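Local atomic coordinates of orotidine 5'-phosphate decarboxylase (Lactobacillus acidophilus, PDB entry 3TFX), a protein that probably catalyses the decarboxylation of orotidine 5'-monophosphate to uridine 5'-monophosphate, the last step of de novo UMP synthesis, and works as a homodimer. Residues L180-G185 and S210-V215; T88-G93 and L119-L124. All coordinates share one frame; numbering follows the deposited sequence.

Interaction 1: L180-G185 and S210-V215; sequences LYVTPG and SSAIVV
Strands 180-183 and 212-215 are the seventh and eighth of the TIM barrel, and here they pair in parallel, Val182 beside Ala212 and Thr183 beside Ile213, with their axes 18° apart. Before the regular pairing starts, a serine side chain stands in for a backbone acceptor: Tyr181 N donates to Ser211 OG at 2.8 Å with an N-H...O angle of 163°. That hydroxyl lies anti to its own carbonyl carbon (chi1 -48°), which turns it to the edge of strand 180-183. The Tyr181 carbonyl returns a bond, Ser211 N to Tyr181 O at 2.8 Å, and takes a second, weak one from Ala212 N. Farther along, Thr183 N donates to Ala212 O at 2.9 Å and Val214 N to Thr183 O at 3.1 Å. On the face that carries Thr183 and Ile213, the Thr183 and Ser210 hydroxyls are hydrogen-bonded, OG1 to OG at 2.8 Å, and Ile213 CG2 lies against the same OG1; helix 168-175 packs on Thr183 and helix 225-236 on Ile213. The other face turns into the barrel. There Val182 CG2 meets Ala212 CB, while Val182 CG1 approaches Val214 CG1 obliquely. Val214 also nears Lys35, a predicted substrate-binding residue, which places this end of the contact beside the probable active site. At the strand ends the methyl Val214 CG1 rests against the proline ring, 3.8 Å from Pro184 CB.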
# COMPACT_ATOMS: atom_id res chain seq x y z
N LEU A 180 7.10 4.48 -19.12
CA LEU A 180 7.64 5.59 -18.34
C LEU A 180 8.68 5.09 -17.35
O LEU A 180 8.41 4.23 -16.53
CB LEU A 180 6.52 6.32 -17.60
CG LEU A 180 5.48 7.01 -18.50
CD1 LEU A 180 4.28 7.42 -17.68
CD2 LEU A 180 6.07 8.23 -19.30
N TYR A 181 9.89 5.64 -17.44
CA TYR A 181 10.92 5.33 -16.45
C TYR A 181 11.00 6.50 -15.48
O TYR A 181 11.52 7.57 -15.83
CB TYR A 181 12.25 5.01 -17.14
CG TYR A 181 12.09 3.93 -18.20
CD1 TYR A 181 12.17 2.59 -17.85
CD2 TYR A 181 11.83 4.26 -19.53
CE1 TYR A 181 12.00 1.58 -18.81
CE2 TYR A 181 11.67 3.25 -20.51
CZ TYR A 181 11.75 1.92 -20.13
OH TYR A 181 11.57 0.92 -21.05
N VAL A 182 10.42 6.31 -14.29
CA VAL A 182 10.29 7.37 -13.29
C VAL A 182 11.36 7.20 -12.21
O VAL A 182 11.40 6.16 -11.53
CB VAL A 182 8.89 7.40 -12.67
CG1 VAL A 182 8.78 8.46 -11.56
CG2 VAL A 182 7.83 7.65 -13.77
N THR A 183 12.22 8.21 -12.07
CA THR A 183 13.46 8.08 -11.29
C THR A 183 13.57 9.12 -10.15
O THR A 183 13.76 10.31 -10.43
CB THR A 183 14.71 8.21 -12.20
OG1 THR A 183 14.75 9.52 -12.77
CG2 THR A 183 14.66 7.21 -13.35
N PRO A 184 13.48 8.67 -8.87
CA PRO A 184 13.52 9.58 -7.69
C PRO A 184 14.85 10.06 -7.08
O PRO A 184 14.85 11.00 -6.26
CB PRO A 184 12.75 8.78 -6.61
CG PRO A 184 12.95 7.36 -6.98
CD PRO A 184 13.04 7.31 -8.50
N GLY A 185 15.99 9.47 -7.41
CA GLY A 185 17.18 9.84 -6.59
C GLY A 185 17.86 11.19 -6.85
O GLY A 185 19.00 11.41 -6.45
N SER A 210 15.60 9.01 -18.43
CA SER A 210 14.49 9.12 -17.47
C SER A 210 13.27 9.85 -18.10
O SER A 210 13.43 10.86 -18.78
CB SER A 210 14.95 9.83 -16.20
OG SER A 210 13.85 10.09 -15.35
N SER A 211 12.07 9.29 -17.92
CA SER A 211 10.85 9.93 -18.43
C SER A 211 10.37 11.03 -17.50
O SER A 211 9.67 11.95 -17.93
CB SER A 211 9.72 8.90 -18.57
OG SER A 211 10.17 7.74 -19.23
N ALA A 212 10.73 10.92 -16.22
CA ALA A 212 10.29 11.84 -15.18
C ALA A 212 11.22 11.71 -14.00
O ALA A 212 11.60 10.60 -13.63
CB ALA A 212 8.86 11.51 -14.73
N ILE A 213 11.58 12.82 -13.37
CA ILE A 213 12.38 12.76 -12.14
C ILE A 213 11.57 13.22 -10.96
O ILE A 213 10.73 14.10 -11.10
CB ILE A 213 13.70 13.60 -12.23
CG1 ILE A 213 13.39 15.09 -12.48
CG2 ILE A 213 14.62 13.00 -13.28
CD1 ILE A 213 14.60 16.02 -12.59
N VAL A 214 11.83 12.62 -9.80
CA VAL A 214 11.31 13.19 -8.56
C VAL A 214 12.40 13.82 -7.67
O VAL A 214 13.46 13.23 -7.43
CB VAL A 214 10.21 12.29 -7.84
CG1 VAL A 214 10.10 10.88 -8.44
CG2 VAL A 214 10.34 12.29 -6.32
N VAL A 215 12.15 15.05 -7.26
CA VAL A 215 13.13 15.84 -6.51
C VAL A 215 12.46 16.24 -5.20
O VAL A 215 11.29 16.64 -5.20
CB VAL A 215 13.61 17.09 -7.32
CG1 VAL A 215 14.70 17.86 -6.57
CG2 VAL A 215 14.12 16.69 -8.71

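Interaction 2: T88-G93 and L119-L124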
# COMPACT_ATOMS: atom_id res chain seq x y z
N THR A 88 1.17 4.26 -7.83
CA THR A 88 1.99 3.04 -7.77
C THR A 88 1.28 1.77 -7.26
O THR A 88 0.34 1.83 -6.46
CB THR A 88 3.23 3.26 -6.86
OG1 THR A 88 2.83 3.99 -5.69
CG2 THR A 88 4.30 4.02 -7.59
N VAL A 89 1.77 0.63 -7.75
CA VAL A 89 1.46 -0.72 -7.23
C VAL A 89 2.74 -1.54 -7.12
O VAL A 89 3.74 -1.25 -7.80
CB VAL A 89 0.44 -1.52 -8.13
CG1 VAL A 89 -0.94 -0.87 -8.14
CG2 VAL A 89 0.97 -1.70 -9.56
N HIS A 90 2.71 -2.56 -6.27
CA HIS A 90 3.80 -3.54 -6.20
C HIS A 90 3.71 -4.61 -7.29
O HIS A 90 2.69 -5.31 -7.40
CB HIS A 90 3.82 -4.20 -4.81
CG HIS A 90 4.61 -3.43 -3.81
ND1 HIS A 90 5.98 -3.53 -3.71
CD2 HIS A 90 4.23 -2.52 -2.88
CE1 HIS A 90 6.42 -2.72 -2.76
NE2 HIS A 90 5.37 -2.10 -2.24
N ALA A 91 4.76 -4.71 -8.12
CA ALA A 91 4.88 -5.79 -9.10
C ALA A 91 4.93 -7.16 -8.40
O ALA A 91 4.47 -8.15 -8.94
CB ALA A 91 6.13 -5.62 -9.97
N LEU A 92 5.50 -7.19 -7.19
CA LEU A 92 5.47 -8.38 -6.34
C LEU A 92 4.05 -8.94 -6.11
O LEU A 92 3.90 -10.13 -5.82
CB LEU A 92 6.17 -8.10 -5.01
CG LEU A 92 7.70 -8.00 -5.04
CD1 LEU A 92 8.24 -7.67 -3.63
CD2 LEU A 92 8.34 -9.27 -5.57
N GLY A 93 3.04 -8.08 -6.25
CA GLY A 93 1.63 -8.50 -6.18
C GLY A 93 1.17 -9.35 -7.36
O GLY A 93 0.08 -9.94 -7.32
N LEU A 119 2.22 2.98 -12.31
CA LEU A 119 3.64 2.71 -12.23
C LEU A 119 3.90 1.55 -11.29
O LEU A 119 3.34 1.50 -10.19
CB LEU A 119 4.39 3.97 -11.74
CG LEU A 119 4.15 5.26 -12.52
CD1 LEU A 119 4.66 6.46 -11.72
CD2 LEU A 119 4.85 5.18 -13.87
N ALA A 120 4.75 0.63 -11.71
CA ALA A 120 5.08 -0.53 -10.88
C ALA A 120 6.32 -0.28 -10.06
O ALA A 120 7.33 0.22 -10.57
CB ALA A 120 5.26 -1.79 -11.73
N VAL A 121 6.21 -0.59 -8.78
CA VAL A 121 7.36 -0.69 -7.93
C VAL A 121 7.90 -2.08 -8.10
O VAL A 121 7.15 -3.06 -8.25
CB VAL A 121 7.02 -0.40 -6.46
CG1 VAL A 121 8.13 -0.90 -5.51
CG2 VAL A 121 6.76 1.10 -6.28
N THR A 122 9.21 -2.16 -8.07
CA THR A 122 9.91 -3.36 -8.40
C THR A 122 10.45 -3.91 -7.06
O THR A 122 9.70 -4.58 -6.30
CB THR A 122 10.92 -2.98 -9.53
OG1 THR A 122 10.62 -3.67 -10.75
CG2 THR A 122 12.37 -3.04 -9.16
N GLU A 123 11.71 -3.63 -6.75
CA GLU A 123 12.24 -3.89 -5.42
C GLU A 123 12.50 -2.54 -4.78
O GLU A 123 13.13 -1.68 -5.39
CB GLU A 123 13.52 -4.72 -5.47
CG GLU A 123 13.33 -6.17 -5.94
CD GLU A 123 12.55 -7.03 -4.95
OE1 GLU A 123 12.42 -6.66 -3.76
OE2 GLU A 123 12.07 -8.10 -5.35
N LEU A 124 11.99 -2.34 -3.58
CA LEU A 124 12.21 -1.08 -2.87
C LEU A 124 13.70 -0.87 -2.60
O LEU A 124 14.45 -1.85 -2.43
CB LEU A 124 11.42 -1.07 -1.56
CG LEU A 124 9.89 -1.05 -1.63
CD1 LEU A 124 9.29 -1.50 -0.30
CD2 LEU A 124 9.36 0.33 -2.01
O HOH W 1 7.02 -4.90 -5.78
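Leu119 opens the parallel pairing of TIM-barrel strands 86-90 and 117-121, joined through helix 95-108 as a beta-alpha-beta unit: its carbonyl O accepts from Val89 N at 3.0 Å, and its CB meets Thr88 CG2. Thr88 OG1 is held by Asp62 and by the backbone N of Lys64, the predicted proton donor, so this face borders the probable active site. Ala120 lies on the opposite face, its CB 4.3 Å from Ala91 CB. Val121 is gripped twice by backbone bonds, its N donating to Val89 O at 2.7 Å and its O taking Ala91 N. With CG1 anti to the backbone N (chi1 163°), Val121 sends that methyl alongside the His90 ring, 3.7 Å from CE1, and its CG2 comes to the Thr88 methyl, CG2. Thr122 O accepts from a water that also takes Leu92 N and bonds His90 ND1, fixing the imidazole, whose NE2 binds His66 O of the second subunit. Glu123 crosses Leu92 at about a right angle, OE2 beside Leu92 CD2; that oxygen is hydrogen-bonded by Gln136 and Gln145. Leu124 comes at the ring edge, near its plane, CD1 standing 4.0 Å from His90 CE1.

How the interactions relate
Interaction 2 closes before interaction 1 opens along the chain, and the two belong to one eight-stranded parallel barrel: 88-93 with 119-124 joins the fourth and fifth strands, 180-185 with 210-215 the seventh and eighth. Strand 160-162, the sixth, lies between them in the sheet and is bonded through its backbone to both. Their centres are about 15 Å apart, yet they meet inside the barrel, where Leu119 CD2 packs 3.9 Å from Val182 CG2 and also near Leu180 CB. Each lies near predicted substrate-binding or catalytic residues, Lys35 for interaction 1, Asp62 and Lys64 for interaction 2, while interaction 2 alone also reaches the second subunit.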